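Local coordinates for protein aminoglycoside phosphotransferase (Mycobacterium smegmatis, PDB 6EF6) that phosphorylates (S)-1-amino-2-propanol as a kinase of the aminoacetone utilization microcompartment, with a fold related to aminoglycoside phosphotransferases, at residues Q148-I153 with L232-L237; E130-A135 with N236-S241. All blocks are in the same frame, centred on the assembly; numbering follows the deposited sequence. Where two conformers were deposited one is given.

Interaction 1 of 2, residues Q148-I153 with L232-L237; sequences QTLGRI and LRLANL. With ACT (acetate ion), chain F.
L150 pushes its side chain from a helix into the bend formed by L232, L234 and L237, showing how one leucine can fill the inside of a bent loop, packing on both its methyls and its backbone. Its CB already points toward the loop. With CG anti to the backbone N (chi1 176°), the branch is carried straight on, and CG comes to 4.0 Å from the carbonyl O of L232. Both methyls then come up against that same oxygen, L150 CD1 at 3.6 Å and L150 CD2 at 3.5 Å from L232 O, in van der Waals contact. Beyond it they part company. L150 CD1 meets L237 CD2 at 3.7 Å, the two side chains crossing at about a right angle, and also comes near CB of L232. L150 CD2 turns to L234, whose own CD2 lies 3.7 Å away.

One helical turn on, I153 and L237 reach toward each other tip to tip, with I153 CD1 3.6 Å from L237 CD2. That L237 methyl therefore lies against both L150 and I153.

At the margin, the hydroxyl of T149 donates a hydrogen bond to an acetate; its length, 2.5 Å from T149 OG1 to acetate OXT, is unusually short and should be read with caution. The acetate, probably from the crystallisation liquor, is also hydrogen-bonded to R246.

The loop carries the D231 to N236 part of the HxDxxxxN motif of this kinase-like family, and D231 takes part in a sodium site, bonds R233 by a salt bridge and accepts from N236 through its carbonyl. Helix 147-163 thus packs against this loop, while strand 248-250 covers I153 and L232, and helix 263-268 touches L150 through A268.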
loop_
_atom_site.group_PDB
_atom_site.type_symbol
_atom_site.label_atom_id
_atom_site.label_comp_id
_atom_site.label_asym_id
_atom_site.label_seq_id
_atom_site.Cartn_x
_atom_site.Cartn_y
_atom_site.Cartn_z
ATOM N N GLN A 148 -11.148 -5.142 -11.776
ATOM C CA GLN A 148 -10.528 -5.140 -13.094
ATOM C C GLN A 148 -9.758 -3.858 -13.343
ATOM O O GLN A 148 -8.644 -3.907 -13.890
ATOM C CB GLN A 148 -11.595 -5.370 -14.160
ATOM C CG GLN A 148 -10.982 -5.470 -15.544
ATOM C CD GLN A 148 -11.964 -5.891 -16.613
ATOM O OE1 GLN A 148 -13.008 -6.525 -16.352
ATOM N NE2 GLN A 148 -11.614 -5.655 -17.835
ATOM N N THR A 149 -10.342 -2.708 -13.030
ATOM C CA THR A 149 -9.668 -1.433 -13.212
ATOM C C THR A 149 -8.421 -1.366 -12.345
ATOM O O THR A 149 -7.364 -0.918 -12.809
ATOM C CB THR A 149 -10.639 -0.315 -12.836
ATOM O OG1 THR A 149 -11.771 -0.416 -13.710
ATOM C CG2 THR A 149 -10.041 1.057 -13.009
ATOM N N LEU A 150 -8.495 -1.881 -11.122
ATOM C CA LEU A 150 -7.318 -1.924 -10.262
ATOM C C LEU A 150 -6.218 -2.777 -10.880
ATOM O O LEU A 150 -5.036 -2.375 -10.881
ATOM C CB LEU A 150 -7.747 -2.420 -8.880
ATOM C CG LEU A 150 -6.616 -2.625 -7.864
ATOM C CD1 LEU A 150 -5.851 -1.341 -7.600
ATOM C CD2 LEU A 150 -7.270 -3.126 -6.552
ATOM N N GLY A 151 -6.564 -3.939 -11.420
ATOM C CA GLY A 151 -5.582 -4.772 -12.087
ATOM C C GLY A 151 -4.927 -4.083 -13.267
ATOM O O GLY A 151 -3.716 -4.216 -13.478
ATOM N N ARG A 152 -5.717 -3.396 -14.097
ATOM C CA ARG A 152 -5.163 -2.727 -15.261
ATOM C C ARG A 152 -4.179 -1.636 -14.841
ATOM O O ARG A 152 -3.101 -1.491 -15.448
ATOM C CB ARG A 152 -6.321 -2.143 -16.055
ATOM C CG ARG A 152 -5.870 -1.497 -17.350
ATOM C CD ARG A 152 -6.987 -0.718 -18.029
ATOM N NE ARG A 152 -7.277 0.547 -17.349
ATOM C CZ ARG A 152 -8.471 0.919 -16.889
ATOM N NH1 ARG A 152 -9.524 0.112 -16.984
ATOM N NH2 ARG A 152 -8.608 2.112 -16.318
ATOM N N ILE A 153 -4.532 -0.847 -13.838
ATOM C CA ILE A 153 -3.638 0.224 -13.363
ATOM C C ILE A 153 -2.371 -0.359 -12.732
ATOM O O ILE A 153 -1.244 0.148 -12.970
ATOM C CB ILE A 153 -4.407 1.167 -12.427
ATOM C CG1 ILE A 153 -5.450 1.926 -13.245
ATOM C CG2 ILE A 153 -3.419 2.128 -11.654
ATOM C CD1 ILE A 153 -6.462 2.716 -12.418
ATOM N N LEU A 232 -1.680 -1.266 -2.971
ATOM C CA LEU A 232 -2.682 -1.042 -4.022
ATOM C C LEU A 232 -4.030 -1.656 -3.676
ATOM O O LEU A 232 -4.632 -2.439 -4.426
ATOM C CB LEU A 232 -2.149 -1.551 -5.347
ATOM C CG LEU A 232 -1.042 -0.686 -5.973
ATOM C CD1 LEU A 232 -0.411 -1.393 -7.184
ATOM C CD2 LEU A 232 -1.557 0.686 -6.351
ATOM N N ARG A 233 -4.491 -1.234 -2.520
ATOM C CA ARG A 233 -5.864 -1.446 -2.072
ATOM C C ARG A 233 -6.826 -0.577 -2.864
ATOM O O ARG A 233 -6.466 0.511 -3.312
ATOM C CB ARG A 233 -5.997 -0.981 -0.628
ATOM C CG ARG A 233 -5.293 -1.858 0.304
ATOM C CD ARG A 233 -5.495 -1.419 1.737
ATOM N NE ARG A 233 -4.631 -0.304 2.112
ATOM C CZ ARG A 233 -5.042 0.925 2.438
ATOM N NH1 ARG A 233 -6.327 1.249 2.431
ATOM N NH2 ARG A 233 -4.146 1.860 2.763
ATOM N N LEU A 234 -8.090 -1.023 -3.003
ATOM C CA LEU A 234 -9.071 -0.224 -3.716
ATOM C C LEU A 234 -9.172 1.196 -3.156
ATOM O O LEU A 234 -9.359 2.152 -3.902
ATOM C CB LEU A 234 -10.425 -0.937 -3.642
ATOM C CG LEU A 234 -10.573 -2.255 -4.414
ATOM C CD1 LEU A 234 -11.768 -3.064 -3.849
ATOM C CD2 LEU A 234 -10.770 -2.042 -5.876
ATOM N N ALA A 235 -9.061 1.328 -1.823
ATOM C CA ALA A 235 -9.197 2.625 -1.179
ATOM C C ALA A 235 -8.126 3.622 -1.590
ATOM O O ALA A 235 -8.328 4.813 -1.398
ATOM C CB ALA A 235 -9.095 2.434 0.344
ATOM N N ASN A 236 -7.003 3.154 -2.144
ATOM C CA ASN A 236 -5.923 4.043 -2.580
ATOM C C ASN A 236 -6.024 4.438 -4.051
ATOM O O ASN A 236 -5.083 5.050 -4.595
ATOM C CB ASN A 236 -4.569 3.408 -2.277
ATOM C CG ASN A 236 -4.175 3.591 -0.833
ATOM O OD1 ASN A 236 -4.702 4.471 -0.146
ATOM N ND2 ASN A 236 -3.278 2.783 -0.355
ATOM N N LEU A 237 -7.132 4.148 -4.735
ATOM C CA LEU A 237 -7.372 4.637 -6.090
ATOM C C LEU A 237 -8.611 5.510 -6.015
ATOM O O LEU A 237 -9.747 5.020 -5.995
ATOM C CB LEU A 237 -7.516 3.474 -7.080
ATOM C CG LEU A 237 -6.170 2.924 -7.612
ATOM C CD1 LEU A 237 -5.399 2.172 -6.540
ATOM C CD2 LEU A 237 -6.384 2.052 -8.838
HETATM C C ACT F . -13.128 2.398 -14.799
HETATM O O ACT F . -13.212 3.661 -14.789
HETATM O OXT ACT F . -13.339 1.587 -13.857
HETATM C CH3 ACT F . -12.710 1.741 -16.142
#

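Interaction 2 of 2, residues E130-A135 with N236-S241; sequences EMVGGA and NLLVDS
The type II beta turn from V132 to A135, in the connection that follows strand 124-130, rests against the end of strand 237-239. It is closed by its own backbone bond, A135 N to V132 O at 3.1 Å, and the glycines at its two central positions allow the main chain to come very near the strand. G134 has the positive phi (107°) expected at the third position of such a turn, and its CA lies 3.1 Å from V239 O. With no side chain at this position, and backbone angles that by themselves suit glycine, the two main chains come this close. G133 O and V239 O, 3.4 Å apart, are both acceptors and merely neighbours; G133 O also lies 3.6 Å from L238 CB.

Beside the glycines, L238 supplies the apolar part. Its CG is anti to the carbonyl carbon (chi1 -61°), which sends CD1 between the two ends of the turn: L238 CD1 is 4.0 Å from V132 CG1 and 3.9 Å from A135 CB. The V132 and L238 side chains cross at about a right angle. At the open margin D240 turns away from the turn, its OD1 accepting from T247 N, with a longer, less certain bond from the poorly ordered S241 OG.

V132 and A135 also touch I67 of the five-stranded sheet, and V132 borders the bound benzoic acid. A linker running from the small beta lobe to the helical lobe beside the ligand cleft is characteristic of the protein-kinase-like fold, in which it serves as the hinge.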
loop_
_atom_site.group_PDB
_atom_site.type_symbol
_atom_site.label_atom_id
_atom_site.label_comp_id
_atom_site.label_asym_id
_atom_site.label_seq_id
_atom_site.Cartn_x
_atom_site.Cartn_y
_atom_site.Cartn_z
ATOM N N GLU A 130 -1.146 18.569 -4.858
ATOM C CA GLU A 130 -2.307 19.223 -5.440
ATOM C C GLU A 130 -3.556 18.415 -5.118
ATOM O O GLU A 130 -3.493 17.214 -4.814
ATOM C CB GLU A 130 -2.152 19.385 -6.954
ATOM C CG GLU A 130 -0.965 20.260 -7.348
ATOM C CD GLU A 130 -0.914 20.605 -8.826
ATOM O OE1 GLU A 130 -1.722 20.065 -9.610
ATOM O OE2 GLU A 130 -0.042 21.417 -9.205
ATOM N N MET A 131 -4.702 19.086 -5.195
ATOM C CA MET A 131 -5.973 18.420 -4.941
ATOM C C MET A 131 -6.140 17.242 -5.908
ATOM O O MET A 131 -5.658 17.258 -7.047
ATOM C CB MET A 131 -7.133 19.418 -5.073
ATOM C CG MET A 131 -8.478 18.866 -4.716
ATOM S SD MET A 131 -8.491 18.111 -3.096
ATOM C CE MET A 131 -10.185 17.596 -2.936
ATOM N N VAL A 132 -6.784 16.188 -5.412
ATOM C CA VAL A 132 -7.046 14.964 -6.163
ATOM C C VAL A 132 -8.551 14.746 -6.189
ATOM O O VAL A 132 -9.199 14.775 -5.138
ATOM C CB VAL A 132 -6.350 13.767 -5.495
ATOM C CG1 VAL A 132 -6.782 12.450 -6.167
ATOM C CG2 VAL A 132 -4.836 13.916 -5.542
ATOM N N GLY A 133 -9.108 14.523 -7.384
ATOM C CA GLY A 133 -10.528 14.218 -7.475
ATOM C C GLY A 133 -10.877 12.958 -6.701
ATOM O O GLY A 133 -10.299 11.887 -6.926
ATOM N N GLY A 134 -11.843 13.076 -5.797
ATOM C CA GLY A 134 -12.268 11.979 -4.958
ATOM C C GLY A 134 -11.810 12.116 -3.524
ATOM O O GLY A 134 -12.256 11.340 -2.668
ATOM N N ALA A 135 -10.944 13.088 -3.224
ATOM C CA ALA A 135 -10.408 13.216 -1.877
ATOM C C ALA A 135 -11.284 14.042 -0.950
ATOM O O ALA A 135 -11.123 13.938 0.262
ATOM C CB ALA A 135 -9.013 13.853 -1.929
ATOM N N ASN A 236 -7.003 3.154 -2.144
ATOM C CA ASN A 236 -5.923 4.043 -2.580
ATOM C C ASN A 236 -6.024 4.438 -4.051
ATOM O O ASN A 236 -5.083 5.050 -4.595
ATOM C CB ASN A 236 -4.569 3.408 -2.277
ATOM C CG ASN A 236 -4.175 3.591 -0.833
ATOM O OD1 ASN A 236 -4.702 4.471 -0.146
ATOM N ND2 ASN A 236 -3.278 2.783 -0.355
ATOM N N LEU A 237 -7.132 4.148 -4.735
ATOM C CA LEU A 237 -7.372 4.637 -6.090
ATOM C C LEU A 237 -8.611 5.510 -6.015
ATOM O O LEU A 237 -9.747 5.020 -5.995
ATOM C CB LEU A 237 -7.516 3.474 -7.080
ATOM C CG LEU A 237 -6.170 2.924 -7.612
ATOM C CD1 LEU A 237 -5.399 2.172 -6.540
ATOM C CD2 LEU A 237 -6.384 2.052 -8.838
ATOM N N LEU A 238 -8.361 6.794 -5.927
ATOM C CA LEU A 238 -9.409 7.794 -5.781
ATOM C C LEU A 238 -10.025 8.136 -7.133
ATOM O O LEU A 238 -9.342 8.175 -8.153
ATOM C CB LEU A 238 -8.896 9.087 -5.116
ATOM C CG LEU A 238 -8.356 8.880 -3.698
ATOM C CD1 LEU A 238 -8.147 10.263 -3.061
ATOM C CD2 LEU A 238 -9.225 8.018 -2.802
ATOM N N VAL A 239 -11.335 8.393 -7.153
ATOM C CA VAL A 239 -12.036 8.630 -8.413
ATOM C C VAL A 239 -12.823 9.924 -8.368
ATOM O O VAL A 239 -13.315 10.332 -7.319
ATOM C CB VAL A 239 -12.987 7.477 -8.785
ATOM C CG1 VAL A 239 -12.227 6.230 -8.955
ATOM C CG2 VAL A 239 -14.045 7.311 -7.716
ATOM N N ASP A 240 -12.981 10.536 -9.534
ATOM C CA ASP A 240 -13.847 11.703 -9.687
ATOM C C ASP A 240 -15.252 11.350 -10.167
ATOM O O ASP A 240 -16.053 12.259 -10.405
ATOM C CB ASP A 240 -13.205 12.754 -10.617
ATOM C CG ASP A 240 -13.149 12.312 -12.074
ATOM O OD1 ASP A 240 -13.604 11.184 -12.380
ATOM O OD2 ASP A 240 -12.645 13.101 -12.919
ATOM N N SER A 241 -15.577 10.064 -10.307
ATOM C CA SER A 241 -16.924 9.632 -10.675
ATOM C C SER A 241 -17.156 8.247 -10.088
ATOM O O SER A 241 -16.212 7.474 -9.914
ATOM C CB SER A 241 -17.137 9.549 -12.202
ATOM O OG SER A 241 -16.708 10.719 -12.888
#

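In the fold
Interactions 1 and 2 lie 13 Å apart, centre to centre, and meet on one piece of chain: N236 and L237 belong to both. Their first partners come in the order 130-135, then 148-153, the linker leading on to helix 147-163; the shared piece, 232-241, returns about 80 to 100 residues later. L237 turns to the helix and L238 to the linker, so neighbouring residues of strand 237-239 serve different layers. This strand pairs with strand 248-250, which is followed by D252, a partner of D231 in a sodium site. Interaction 1 thus packs the motif loop on helix 147-163 within the helical lobe, while interaction 2 sets the strand that follows it against the interlobe linker.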